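PDB 2IHR: peptide chain release factor RF2 from Thermus thermophilus, which directs the termination of translation at the stop codons UGA and UAA, its GGQ motif serving release of the peptide at the ribosomal peptidyl-transferase centre. Local coordinates for residues L118-G123 with D131-L136; G199-S204 with V315-Y320; V251-T256 with A281-L286; I305-Q310 with D323-L328; R312-V315 with Y320-D323. All coordinates share one frame; numbering follows the deposited sequence.

Contact 1: L118-G123 with D131-L136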
# COMPACT_ATOMS: atom_id res chain seq x y z
N LEU A 118 -2.56 5.27 -5.66
CA LEU A 118 -1.14 5.54 -5.84
C LEU A 118 -0.97 6.65 -6.88
O LEU A 118 -1.61 6.62 -7.96
CB LEU A 118 -0.43 4.24 -6.27
CG LEU A 118 1.08 4.23 -6.62
CD1 LEU A 118 1.77 2.96 -6.07
CD2 LEU A 118 1.25 4.37 -8.13
N THR A 119 -0.14 7.64 -6.54
CA THR A 119 0.07 8.80 -7.42
C THR A 119 1.56 9.06 -7.69
O THR A 119 2.37 9.05 -6.76
CB THR A 119 -0.50 10.10 -6.79
OG1 THR A 119 -1.77 9.84 -6.19
CG2 THR A 119 -0.65 11.19 -7.85
N ILE A 120 1.89 9.36 -8.94
CA ILE A 120 3.27 9.61 -9.37
C ILE A 120 3.44 10.94 -10.08
O ILE A 120 2.67 11.28 -10.97
CB ILE A 120 3.74 8.50 -10.35
CG1 ILE A 120 3.78 7.15 -9.62
CG2 ILE A 120 5.15 8.80 -10.88
CD1 ILE A 120 3.39 5.98 -10.46
N GLN A 121 4.45 11.70 -9.68
CA GLN A 121 4.71 12.97 -10.35
C GLN A 121 6.20 13.08 -10.52
O GLN A 121 6.93 12.68 -9.63
CB GLN A 121 4.20 14.13 -9.50
CG GLN A 121 2.69 14.28 -9.55
CD GLN A 121 2.16 15.39 -8.68
OE1 GLN A 121 2.06 15.27 -7.45
NE2 GLN A 121 1.82 16.50 -9.32
N PRO A 122 6.67 13.55 -11.67
CA PRO A 122 8.14 13.64 -11.77
C PRO A 122 8.72 14.69 -10.79
O PRO A 122 8.00 15.49 -10.22
CB PRO A 122 8.39 14.03 -13.24
CG PRO A 122 7.06 14.58 -13.75
CD PRO A 122 6.00 13.80 -12.96
N GLY A 123 10.02 14.65 -10.57
CA GLY A 123 10.67 15.59 -9.68
C GLY A 123 11.70 16.24 -10.57
O GLY A 123 11.39 16.57 -11.72
N ASP A 131 10.14 10.35 -18.11
CA ASP A 131 10.31 8.99 -18.58
C ASP A 131 10.35 8.07 -17.34
O ASP A 131 9.66 7.04 -17.29
CB ASP A 131 11.61 8.91 -19.40
CG ASP A 131 11.79 7.58 -20.14
OD1 ASP A 131 10.78 7.01 -20.63
OD2 ASP A 131 12.96 7.12 -20.23
N TRP A 132 11.13 8.49 -16.34
CA TRP A 132 11.27 7.74 -15.09
C TRP A 132 9.91 7.55 -14.39
O TRP A 132 9.62 6.49 -13.85
CB TRP A 132 12.24 8.50 -14.18
CG TRP A 132 12.54 7.89 -12.80
CD1 TRP A 132 12.76 8.59 -11.65
CD2 TRP A 132 12.67 6.49 -12.46
NE1 TRP A 132 13.01 7.72 -10.62
CE2 TRP A 132 12.96 6.43 -11.09
CE3 TRP A 132 12.58 5.29 -13.19
CZ2 TRP A 132 13.15 5.22 -10.42
CZ3 TRP A 132 12.78 4.07 -12.52
CH2 TRP A 132 13.05 4.06 -11.15
N ALA A 133 9.09 8.59 -14.38
CA ALA A 133 7.78 8.51 -13.77
C ALA A 133 6.91 7.43 -14.52
O ALA A 133 6.17 6.61 -13.91
CB ALA A 133 7.15 9.90 -13.83
N GLU A 134 6.99 7.42 -15.84
CA GLU A 134 6.24 6.45 -16.62
C GLU A 134 6.78 5.04 -16.29
O GLU A 134 6.03 4.05 -16.28
CB GLU A 134 6.41 6.77 -18.09
CG GLU A 134 5.53 5.94 -19.00
CD GLU A 134 5.69 6.36 -20.43
OE1 GLU A 134 5.88 7.57 -20.63
OE2 GLU A 134 5.62 5.51 -21.33
N MET A 135 8.07 4.97 -15.99
CA MET A 135 8.71 3.72 -15.67
C MET A 135 8.19 3.14 -14.38
O MET A 135 7.90 1.92 -14.29
CB MET A 135 10.23 3.90 -15.60
CG MET A 135 10.89 4.20 -16.99
SD MET A 135 12.67 3.90 -16.87
CE MET A 135 13.30 5.53 -17.18
N LEU A 136 8.09 3.99 -13.38
CA LEU A 136 7.57 3.58 -12.10
C LEU A 136 6.10 3.14 -12.30
O LEU A 136 5.67 2.15 -11.71
CB LEU A 136 7.68 4.75 -11.11
CG LEU A 136 9.08 5.16 -10.59
CD1 LEU A 136 9.07 6.61 -10.07
CD2 LEU A 136 9.52 4.20 -9.48
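Ile-120 and Pro-122 meet Ala-133 from two directions, and the small size of the alanine lets a helix settle against a strand. The branch methyl of Ile-120 does the closest touching: its CG2 lies 3.7 Å from Ala-133 CB. With CG1 beside the backbone N (chi1 -64°), CG2 falls anti to that nitrogen and leans along the strand toward the helix. The other arm of the isoleucine goes elsewhere; Ile-120 CD1 stops 4.3 Å from Leu-136 C, one helical turn further on. Pro-122 adds the edge of its ring, CD standing 4.2 Å from the same Ala-133 CB, which thus sits against both residues. The pair of elements runs almost antiparallel, the short axes at 162° and 7.6 Å apart, as expected of the first half of a beta-alpha-beta crossover: strand 115-122 leads into helix 127-145, and the chain returns to the same sheet as strand 150-158, parallel to the first, with strand 164-172 between them. Leu-136, turned toward the sheet, rests its CG 4.0 Å above one face of the Trp-132 indole, near the rim. Ala-206 of strand 201-213 meets both these side chains, and Tyr-140 of the same helix covers Ile-120.

Contact 2: G199-S204 with V315-Y320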
# COMPACT_ATOMS: atom_id res chain seq x y z
N GLY A 199 27.08 10.31 -23.41
CA GLY A 199 26.68 9.25 -22.49
C GLY A 199 26.85 9.65 -21.03
O GLY A 199 27.23 8.84 -20.19
N ARG A 200 26.56 10.91 -20.71
CA ARG A 200 26.71 11.39 -19.35
C ARG A 200 25.58 10.85 -18.43
O ARG A 200 24.39 10.97 -18.77
CB ARG A 200 26.73 12.93 -19.38
CG ARG A 200 26.75 13.61 -18.02
CD ARG A 200 25.85 14.84 -18.06
NE ARG A 200 25.00 14.93 -16.88
CZ ARG A 200 23.96 15.76 -16.77
NH1 ARG A 200 23.65 16.57 -17.79
NH2 ARG A 200 23.22 15.78 -15.67
N ARG A 201 25.96 10.26 -17.29
CA ARG A 201 25.00 9.72 -16.32
C ARG A 201 24.09 10.85 -15.84
O ARG A 201 24.57 11.93 -15.48
CB ARG A 201 25.68 9.13 -15.06
CG ARG A 201 27.01 8.39 -15.22
CD ARG A 201 26.93 6.86 -14.90
NE ARG A 201 26.27 6.49 -13.63
CZ ARG A 201 26.88 6.25 -12.47
NH1 ARG A 201 28.21 6.33 -12.38
NH2 ARG A 201 26.18 5.88 -11.40
N HIS A 202 22.79 10.62 -15.84
CA HIS A 202 21.87 11.62 -15.33
C HIS A 202 21.31 11.06 -14.04
O HIS A 202 21.41 9.87 -13.75
CB HIS A 202 20.72 11.89 -16.29
CG HIS A 202 21.06 12.85 -17.40
ND1 HIS A 202 22.21 12.73 -18.16
CD2 HIS A 202 20.38 13.91 -17.90
CE1 HIS A 202 22.22 13.67 -19.09
NE2 HIS A 202 21.12 14.40 -18.96
N THR A 203 20.74 11.95 -13.26
CA THR A 203 20.14 11.56 -12.01
C THR A 203 18.78 12.16 -12.13
O THR A 203 18.65 13.29 -12.56
CB THR A 203 20.93 12.13 -10.85
OG1 THR A 203 22.30 11.66 -10.92
CG2 THR A 203 20.30 11.70 -9.54
N SER A 204 17.75 11.38 -11.80
CA SER A 204 16.38 11.82 -11.95
C SER A 204 15.61 11.40 -10.73
O SER A 204 16.05 10.51 -9.99
CB SER A 204 15.74 11.17 -13.16
OG SER A 204 16.37 11.56 -14.36
N VAL A 315 20.01 2.23 -9.86
CA VAL A 315 21.09 2.71 -10.69
C VAL A 315 21.49 1.63 -11.66
O VAL A 315 22.20 0.69 -11.33
CB VAL A 315 22.26 3.33 -9.81
CG1 VAL A 315 22.25 2.74 -8.47
CG2 VAL A 315 23.62 3.17 -10.50
N LEU A 316 20.99 1.85 -12.87
CA LEU A 316 21.08 0.96 -14.00
C LEU A 316 22.37 0.68 -14.73
O LEU A 316 22.55 -0.43 -15.21
CB LEU A 316 19.99 1.38 -14.98
CG LEU A 316 18.62 1.71 -14.31
CD1 LEU A 316 17.61 1.82 -15.40
CD2 LEU A 316 18.10 0.67 -13.27
N ASP A 317 23.27 1.63 -14.84
CA ASP A 317 24.54 1.36 -15.52
C ASP A 317 25.46 0.54 -14.63
O ASP A 317 26.54 0.14 -15.07
CB ASP A 317 25.26 2.66 -15.86
CG ASP A 317 25.11 3.68 -14.77
OD1 ASP A 317 25.35 3.35 -13.59
OD2 ASP A 317 24.75 4.82 -15.10
N LYS A 318 25.08 0.32 -13.39
CA LYS A 318 25.89 -0.46 -12.46
C LYS A 318 25.05 -1.63 -11.97
O LYS A 318 25.42 -2.33 -11.05
CB LYS A 318 26.38 0.43 -11.30
CG LYS A 318 27.45 1.43 -11.78
CD LYS A 318 27.49 2.71 -10.95
CE LYS A 318 28.93 3.15 -10.64
NZ LYS A 318 29.48 2.46 -9.39
N ASN A 319 23.89 -1.80 -12.57
CA ASN A 319 23.01 -2.94 -12.29
C ASN A 319 22.58 -3.36 -10.93
O ASN A 319 22.70 -4.53 -10.56
CB ASN A 319 23.59 -4.20 -12.95
CG ASN A 319 23.56 -4.13 -14.44
OD1 ASN A 319 23.95 -5.08 -15.12
ND2 ASN A 319 23.08 -3.02 -14.98
N TYR A 320 22.01 -2.43 -10.19
CA TYR A 320 21.50 -2.76 -8.87
C TYR A 320 20.41 -1.75 -8.52
O TYR A 320 20.36 -0.63 -9.09
CB TYR A 320 22.63 -2.75 -7.81
CG TYR A 320 23.20 -1.38 -7.49
CD1 TYR A 320 22.70 -0.62 -6.46
CD2 TYR A 320 24.24 -0.86 -8.23
CE1 TYR A 320 23.23 0.62 -6.16
CE2 TYR A 320 24.77 0.37 -7.95
CZ TYR A 320 24.27 1.11 -6.90
OH TYR A 320 24.87 2.34 -6.55
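Arg-201 reaches across to Asp-317 at the turn of a beta hairpin, bringing together the beginning of strand 201-213 and the loop that joins strands 312-315 and 320-323. The salt bridge runs from Arg-201 NE to Asp-317 OD2, 2.7 Å apart. It is no flat two-pronged pairing: guanidinium and carboxylate planes stand 82° to one another, and Asp-317 OD1 lies over a face of the guanidinium, 3.4 Å from Arg-201 NH2. Lys-318 crosses the arginine at about a right angle, its CD 3.5 Å from Arg-201 NH2, while Val-315 adds CG2 at 3.8 Å from that nitrogen. An asparagine in place of Asp-317 would probably leave the guanidinium without its counter-charge beside the Lys-318 ammonium, whose NZ is 5.1 Å from Arg-201 NH1. Further out, bends at chi2 and chi3 of Arg-201 fold its end toward the turn, and Val-190 of the intervening strand 185-190 touches both Arg-201 and Val-315. The acid is probably placed by the turn, where Asn-319 and Tyr-320 both face Val-315 in a G1 beta bulge. Asn-319 takes positive phi (52°), and the hairpin closes with Val-315 N donating to Tyr-320 O at 3.0 Å.

Contact 3: V251-T256 with A281-L286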
# COMPACT_ATOMS: atom_id res chain seq x y z
N VAL A 251 -12.98 17.79 -10.48
CA VAL A 251 -13.65 18.27 -9.28
C VAL A 251 -12.68 19.04 -8.41
O VAL A 251 -11.57 18.60 -8.14
CB VAL A 251 -14.18 17.15 -8.44
CG1 VAL A 251 -14.88 17.76 -7.22
CG2 VAL A 251 -15.11 16.29 -9.24
N VAL A 252 -13.11 20.20 -7.95
CA VAL A 252 -12.26 21.03 -7.11
C VAL A 252 -12.94 21.12 -5.77
O VAL A 252 -14.16 21.12 -5.70
CB VAL A 252 -12.13 22.45 -7.67
CG1 VAL A 252 -11.10 23.19 -6.88
CG2 VAL A 252 -11.77 22.42 -9.17
N HIS A 253 -12.16 21.20 -4.70
CA HIS A 253 -12.76 21.29 -3.38
C HIS A 253 -12.34 22.59 -2.75
O HIS A 253 -11.41 22.65 -1.95
CB HIS A 253 -12.37 20.13 -2.49
CG HIS A 253 -12.95 20.21 -1.13
ND1 HIS A 253 -12.22 20.60 -0.02
CD2 HIS A 253 -14.23 20.03 -0.69
CE1 HIS A 253 -13.02 20.65 1.03
NE2 HIS A 253 -14.24 20.31 0.65
N LEU A 254 -13.06 23.62 -3.16
CA LEU A 254 -12.90 25.01 -2.76
C LEU A 254 -12.32 25.28 -1.37
O LEU A 254 -11.37 26.04 -1.23
CB LEU A 254 -14.26 25.69 -2.95
CG LEU A 254 -14.84 25.39 -4.35
CD1 LEU A 254 -16.32 25.75 -4.42
CD2 LEU A 254 -14.04 26.13 -5.41
N PRO A 255 -12.89 24.66 -0.34
CA PRO A 255 -12.36 24.90 1.01
C PRO A 255 -10.86 24.60 1.12
O PRO A 255 -10.14 25.26 1.88
CB PRO A 255 -13.18 23.95 1.90
CG PRO A 255 -14.48 23.79 1.15
CD PRO A 255 -14.05 23.75 -0.32
N THR A 256 -10.39 23.62 0.35
CA THR A 256 -8.99 23.19 0.38
C THR A 256 -8.17 23.46 -0.86
O THR A 256 -6.98 23.69 -0.77
CB THR A 256 -8.90 21.71 0.57
OG1 THR A 256 -9.37 21.09 -0.63
CG2 THR A 256 -9.74 21.24 1.77
N ALA A 281 -11.37 10.49 -0.13
CA ALA A 281 -10.25 9.79 0.49
C ALA A 281 -9.00 10.64 0.73
O ALA A 281 -8.20 10.35 1.62
CB ALA A 281 -9.89 8.63 -0.34
N ARG A 282 -8.81 11.68 -0.07
CA ARG A 282 -7.67 12.56 0.09
C ARG A 282 -7.91 13.54 1.24
O ARG A 282 -6.97 13.96 1.92
CB ARG A 282 -7.43 13.32 -1.20
CG ARG A 282 -6.92 12.45 -2.33
CD ARG A 282 -6.48 13.28 -3.50
NE ARG A 282 -5.58 14.28 -2.97
CZ ARG A 282 -5.18 15.36 -3.64
NH1 ARG A 282 -5.58 15.61 -4.89
NH2 ARG A 282 -4.34 16.18 -3.02
N LEU A 283 -9.17 13.89 1.45
CA LEU A 283 -9.55 14.78 2.53
C LEU A 283 -9.41 13.98 3.81
O LEU A 283 -8.91 14.47 4.82
CB LEU A 283 -11.00 15.22 2.33
CG LEU A 283 -11.23 16.14 1.12
CD1 LEU A 283 -12.72 16.22 0.76
CD2 LEU A 283 -10.65 17.51 1.47
N TYR A 284 -9.86 12.73 3.74
CA TYR A 284 -9.77 11.81 4.87
C TYR A 284 -8.31 11.67 5.33
O TYR A 284 -8.01 11.48 6.51
CB TYR A 284 -10.27 10.45 4.44
CG TYR A 284 -10.21 9.44 5.55
CD1 TYR A 284 -11.15 9.46 6.58
CD2 TYR A 284 -9.24 8.46 5.57
CE1 TYR A 284 -11.12 8.51 7.62
CE2 TYR A 284 -9.19 7.51 6.61
CZ TYR A 284 -10.14 7.54 7.61
OH TYR A 284 -10.14 6.58 8.57
N GLU A 285 -7.42 11.73 4.35
CA GLU A 285 -6.00 11.62 4.55
C GLU A 285 -5.54 12.96 5.08
O GLU A 285 -4.75 13.00 6.02
CB GLU A 285 -5.32 11.27 3.21
CG GLU A 285 -3.79 11.43 3.15
CD GLU A 285 -3.04 10.59 4.17
OE1 GLU A 285 -3.67 9.70 4.80
OE2 GLU A 285 -1.81 10.82 4.32
N LEU A 286 -6.02 14.05 4.49
CA LEU A 286 -5.65 15.38 4.98
C LEU A 286 -5.99 15.48 6.49
O LEU A 286 -5.25 16.11 7.26
CB LEU A 286 -6.37 16.47 4.20
CG LEU A 286 -5.51 17.74 4.03
CD1 LEU A 286 -6.16 18.67 3.02
CD2 LEU A 286 -5.31 18.47 5.36
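The carbonyl oxygen of His-253 is gripped twice by Thr-256, a residue that shares with the histidine the task of meeting Leu-283. The backbone N of Thr-256 gives to His-253 O at 2.7 Å, closing a beta turn, and Thr-256 OG1 gives to the same oxygen at 2.9 Å, lying in the carbonyl plane on a lone pair. That second bond depends on a chi1 of 69°, which sets OG1 between the backbone N and the carbonyl carbon and puts the CG2 methyl anti to the carbonyl carbon, where Leu-283 meets it. OG1 is also bonded to the backbone N of Ile-258, at the start of the next strand, so the hydroxyl ties the turn together at both ends. These bonds belong to the hairpin of strands 248-253 and 258-262, part of the three-stranded antiparallel sheet on which helix 268-294 packs; the GGQ motif lies in the connection from strand 227-232 to strand 248-253 of the same sheet. The helix contributes Leu-283, whose two methyls divide the work. CD1 stands over the centre of the imidazole in a CH-pi contact, 4.3 Å from the centroid of the His-253 ring and only 4° off its normal. CD2 stays over the same face but near its rim, 3.8 Å from His-253 ND1, and also touches Thr-256 CG2 at 3.9 Å. On the opposite face Pro-255 CD lies 3.5 Å above the plane of the His-253 ring, a sandwich that should limit rotation about chi2. Leu-283 and Leu-286 both also lean on Ile-258.

Contact 4: I305-Q310 with D323-L328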
# COMPACT_ATOMS: atom_id res chain seq x y z
N ILE A 305 10.00 11.52 12.97
CA ILE A 305 10.85 10.61 12.22
C ILE A 305 10.68 10.75 10.70
O ILE A 305 9.88 10.03 10.10
CB ILE A 305 10.58 9.11 12.63
CG1 ILE A 305 9.09 8.74 12.46
CG2 ILE A 305 11.05 8.88 14.07
CD1 ILE A 305 8.10 9.35 13.49
N GLU A 306 11.42 11.66 10.08
CA GLU A 306 11.28 11.87 8.64
C GLU A 306 12.51 11.68 7.77
O GLU A 306 13.61 12.12 8.10
CB GLU A 306 10.70 13.25 8.37
CG GLU A 306 9.38 13.51 9.07
CD GLU A 306 8.85 14.91 8.81
OE1 GLU A 306 9.66 15.76 8.38
OE2 GLU A 306 7.65 15.16 9.04
N TRP A 307 12.28 11.04 6.63
CA TRP A 307 13.31 10.71 5.65
C TRP A 307 13.18 11.68 4.47
O TRP A 307 12.18 11.67 3.75
CB TRP A 307 13.10 9.26 5.20
CG TRP A 307 14.22 8.69 4.42
CD1 TRP A 307 14.56 9.02 3.14
CD2 TRP A 307 15.17 7.73 4.87
NE1 TRP A 307 15.69 8.32 2.77
CE2 TRP A 307 16.09 7.53 3.81
CE3 TRP A 307 15.36 7.03 6.07
CZ2 TRP A 307 17.16 6.66 3.91
CZ3 TRP A 307 16.44 6.16 6.18
CH2 TRP A 307 17.32 5.98 5.10
N GLY A 308 14.19 12.53 4.27
CA GLY A 308 14.14 13.53 3.22
C GLY A 308 14.46 13.12 1.79
O GLY A 308 13.67 13.40 0.87
N SER A 309 15.62 12.49 1.59
CA SER A 309 16.04 12.06 0.25
C SER A 309 15.31 10.78 -0.16
O SER A 309 14.36 10.31 0.50
CB SER A 309 17.55 11.79 0.21
OG SER A 309 17.88 10.58 0.89
N GLN A 310 15.79 10.19 -1.26
CA GLN A 310 15.20 8.97 -1.79
C GLN A 310 15.18 7.82 -0.81
O GLN A 310 16.14 7.58 -0.06
CB GLN A 310 15.95 8.48 -3.01
CG GLN A 310 16.97 9.41 -3.60
CD GLN A 310 18.30 9.50 -2.84
OE1 GLN A 310 18.75 8.55 -2.19
NE2 GLN A 310 18.95 10.66 -2.95
N ASP A 323 17.44 -0.21 -1.65
CA ASP A 323 16.57 0.44 -0.71
C ASP A 323 17.37 0.95 0.47
O ASP A 323 17.85 0.19 1.30
CB ASP A 323 15.48 -0.53 -0.23
CG ASP A 323 14.35 0.17 0.48
OD1 ASP A 323 14.57 0.61 1.63
OD2 ASP A 323 13.25 0.30 -0.11
N HIS A 324 17.49 2.26 0.55
CA HIS A 324 18.24 2.92 1.62
C HIS A 324 17.66 2.85 3.05
O HIS A 324 18.33 3.15 4.01
CB HIS A 324 18.43 4.36 1.22
CG HIS A 324 18.96 4.53 -0.17
ND1 HIS A 324 20.29 4.29 -0.49
CD2 HIS A 324 18.38 5.00 -1.29
CE1 HIS A 324 20.50 4.63 -1.75
NE2 HIS A 324 19.36 5.07 -2.26
N ARG A 325 16.40 2.46 3.19
CA ARG A 325 15.82 2.38 4.50
C ARG A 325 16.06 0.97 5.02
O ARG A 325 16.67 0.75 6.07
CB ARG A 325 14.32 2.61 4.41
CG ARG A 325 13.85 3.94 3.85
CD ARG A 325 12.33 3.85 3.56
NE ARG A 325 12.09 2.82 2.56
CZ ARG A 325 10.91 2.34 2.21
NH1 ARG A 325 9.80 2.80 2.77
NH2 ARG A 325 10.86 1.38 1.28
N THR A 326 15.55 0.02 4.26
CA THR A 326 15.62 -1.39 4.56
C THR A 326 17.02 -1.94 4.35
O THR A 326 17.50 -2.84 5.05
CB THR A 326 14.60 -2.05 3.63
OG1 THR A 326 13.71 -2.87 4.39
CG2 THR A 326 15.27 -2.81 2.52
N GLY A 327 17.73 -1.39 3.38
CA GLY A 327 19.07 -1.89 3.16
C GLY A 327 19.15 -2.99 2.10
O GLY A 327 20.27 -3.28 1.63
N LEU A 328 17.98 -3.53 1.67
CA LEU A 328 17.87 -4.62 0.69
C LEU A 328 18.48 -4.24 -0.63
O LEU A 328 18.10 -3.24 -1.23
CB LEU A 328 16.41 -4.93 0.44
CG LEU A 328 15.87 -6.34 0.12
CD1 LEU A 328 14.46 -6.19 -0.36
CD2 LEU A 328 16.65 -7.03 -0.91
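Trp-307 lays its indole against His-324 and Arg-325, and these three residues bury most of the surface in the contact. Over one face of the indole comes Arg-325 CG, 3.9 Å from the centroid of the six-membered ring of Trp-307 and 4° off its normal, a CH-pi contact. The guanidinium stands steeply to the indole, 77° between planes, because the arginine bends at chi3 and goes back to Asp-323: Arg-325 NH2 donates to the syn lone pair of Asp-323 OD2 at 3.0 Å, nearly straight at 174°, while NH1 bonds Pro-182 O. His-324 approaches at the far end of the indole, its O 3.2 Å from Trp-307 CH2; its NE2 is bonded to Ser-313. Trp-307 NE1 turns to its own segment, donating to Gln-310 O at 3.0 Å. An alanine at Arg-325 would probably strip this aliphatic cover from the indole and cost Pro-182 O and Asp-323 OD2 the arginine's bonds, leaving OD2 to Arg-312. Asp-323 OD1 accepts from Arg-325 N (an Asx turn) and, from the opposite face, Thr-326 N, together an Asx motif. The chemistry implies a division of labour: the arginine spends its carbons on Trp-307 and its charge on Asp-323, Pro-182 O and, by a cation-pi contact, Trp-351.

Contact 5: R312-V315 with Y320-D323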
# COMPACT_ATOMS: atom_id res chain seq x y z
N ARG A 312 14.63 4.82 -2.18
CA ARG A 312 15.22 3.72 -2.92
C ARG A 312 15.95 4.18 -4.15
O ARG A 312 15.57 5.18 -4.72
CB ARG A 312 14.13 2.67 -3.25
CG ARG A 312 14.73 1.43 -3.91
CD ARG A 312 13.67 0.59 -4.39
NE ARG A 312 12.82 0.21 -3.29
CZ ARG A 312 11.51 0.14 -3.40
NH1 ARG A 312 10.96 0.45 -4.58
NH2 ARG A 312 10.78 -0.20 -2.35
N SER A 313 17.03 3.48 -4.55
CA SER A 313 17.76 3.87 -5.78
C SER A 313 17.88 2.78 -6.82
O SER A 313 18.16 1.57 -6.51
CB SER A 313 19.16 4.43 -5.49
OG SER A 313 19.07 5.76 -5.01
N TYR A 314 17.65 3.21 -8.06
CA TYR A 314 17.69 2.31 -9.20
C TYR A 314 18.82 2.74 -10.09
O TYR A 314 18.61 3.51 -11.01
CB TYR A 314 16.39 2.38 -9.97
CG TYR A 314 15.16 2.09 -9.16
CD1 TYR A 314 14.74 2.98 -8.14
CD2 TYR A 314 14.37 0.95 -9.43
CE1 TYR A 314 13.57 2.76 -7.42
CE2 TYR A 314 13.18 0.73 -8.72
CZ TYR A 314 12.79 1.64 -7.74
OH TYR A 314 11.58 1.48 -7.13
N VAL A 315 20.01 2.23 -9.86
CA VAL A 315 21.09 2.71 -10.69
C VAL A 315 21.49 1.63 -11.66
O VAL A 315 22.20 0.69 -11.33
CB VAL A 315 22.26 3.33 -9.81
CG1 VAL A 315 22.25 2.74 -8.47
CG2 VAL A 315 23.62 3.17 -10.50
N TYR A 320 22.01 -2.43 -10.19
CA TYR A 320 21.50 -2.76 -8.87
C TYR A 320 20.41 -1.75 -8.52
O TYR A 320 20.36 -0.63 -9.09
CB TYR A 320 22.63 -2.75 -7.81
CG TYR A 320 23.20 -1.38 -7.49
CD1 TYR A 320 22.70 -0.62 -6.46
CD2 TYR A 320 24.24 -0.86 -8.23
CE1 TYR A 320 23.23 0.62 -6.16
CE2 TYR A 320 24.77 0.37 -7.95
CZ TYR A 320 24.27 1.11 -6.90
OH TYR A 320 24.87 2.34 -6.55
N VAL A 321 19.53 -2.18 -7.62
CA VAL A 321 18.43 -1.40 -7.06
C VAL A 321 18.70 -1.51 -5.56
O VAL A 321 18.96 -2.58 -5.06
CB VAL A 321 17.08 -2.00 -7.40
CG1 VAL A 321 16.05 -1.54 -6.41
CG2 VAL A 321 16.71 -1.53 -8.82
N LYS A 322 18.66 -0.38 -4.87
CA LYS A 322 19.01 -0.34 -3.47
C LYS A 322 18.12 0.50 -2.55
O LYS A 322 18.08 1.75 -2.63
CB LYS A 322 20.44 0.18 -3.41
CG LYS A 322 20.92 0.64 -2.07
CD LYS A 322 21.17 -0.48 -1.18
CE LYS A 322 21.84 0.05 0.01
NZ LYS A 322 22.50 -1.10 0.71
N ASP A 323 17.44 -0.21 -1.65
CA ASP A 323 16.57 0.44 -0.71
C ASP A 323 17.37 0.95 0.47
O ASP A 323 17.85 0.19 1.30
CB ASP A 323 15.48 -0.53 -0.23
CG ASP A 323 14.35 0.17 0.48
OD1 ASP A 323 14.57 0.61 1.63
OD2 ASP A 323 13.25 0.30 -0.11
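Tyr-314 and Val-321 lie side by side, pointing the same way, in the tightly packed cluster they form with Arg-312. Val-321 CG2 is 3.5 Å from Tyr-314 CD2, and its CG1 rides over the tyrosine ring near the rim. Val-321 CG1 also touches Arg-312 CD at 3.8 Å, so the valine fills the space between the two longer chains. The arginine runs out with CG anti to the backbone N (chi1 -174°) and then bends at chi3, which turns its head to Asp-323: Arg-312 NE donates to Asp-323 OD2 at 3.2 Å on that oxygen's anti side, and the link from NH2 is weak. Asp-323 OD2 also receives Arg-325, an arrangement that would favour its negative charge, while Arg-312 NH2 finds Glu-183. Arg-312 NH1 gives to Tyr-314 OH at 2.8 Å, in the guanidinium plane, and that hydroxyl is bonded to His-187. Helix 127-145 covers Tyr-314, Trp-132 meeting it edge-to-face, while Leu-344 of helix 342-353 lies against Arg-312 and Asp-323. The Ser-313 and Lys-322 pair is looser. Their side chains touch little beyond the backbone, and the lysine leads away to Gly-327 O, although Ser-313 OG is bonded to both His-324 and Arg-188. On that same face Val-315 and Tyr-320 pack closely at the turn end. The main chains are firmly joined, with Lys-322 N to Ser-313 O at 2.6 Å. The whole is an antiparallel beta hairpin, its strands 170° apart in direction, set into the mixed sheet beside strand 185-190.

Overall arrangement
Contacts 1 and 5 are the buried ones and work on the same mixed sheet: the first is purely apolar, strand against helix, whereas the second adds charged and backbone bonds within a hairpin. They meet where Trp-132 meets Tyr-314 edge-to-face. Contact 2 sits at the turn of that hairpin and contact 4 at its other end, both nearer the surface and both relying on arginine, one through its charge and one through its carbons. Contacts 4 and 5 share Asp-323, and His-324 NE2 reaches Ser-313 OG. Contact 3, partly buried, stands apart in the small antiparallel sheet with its helix, about 38 Å from contact 2 between centres.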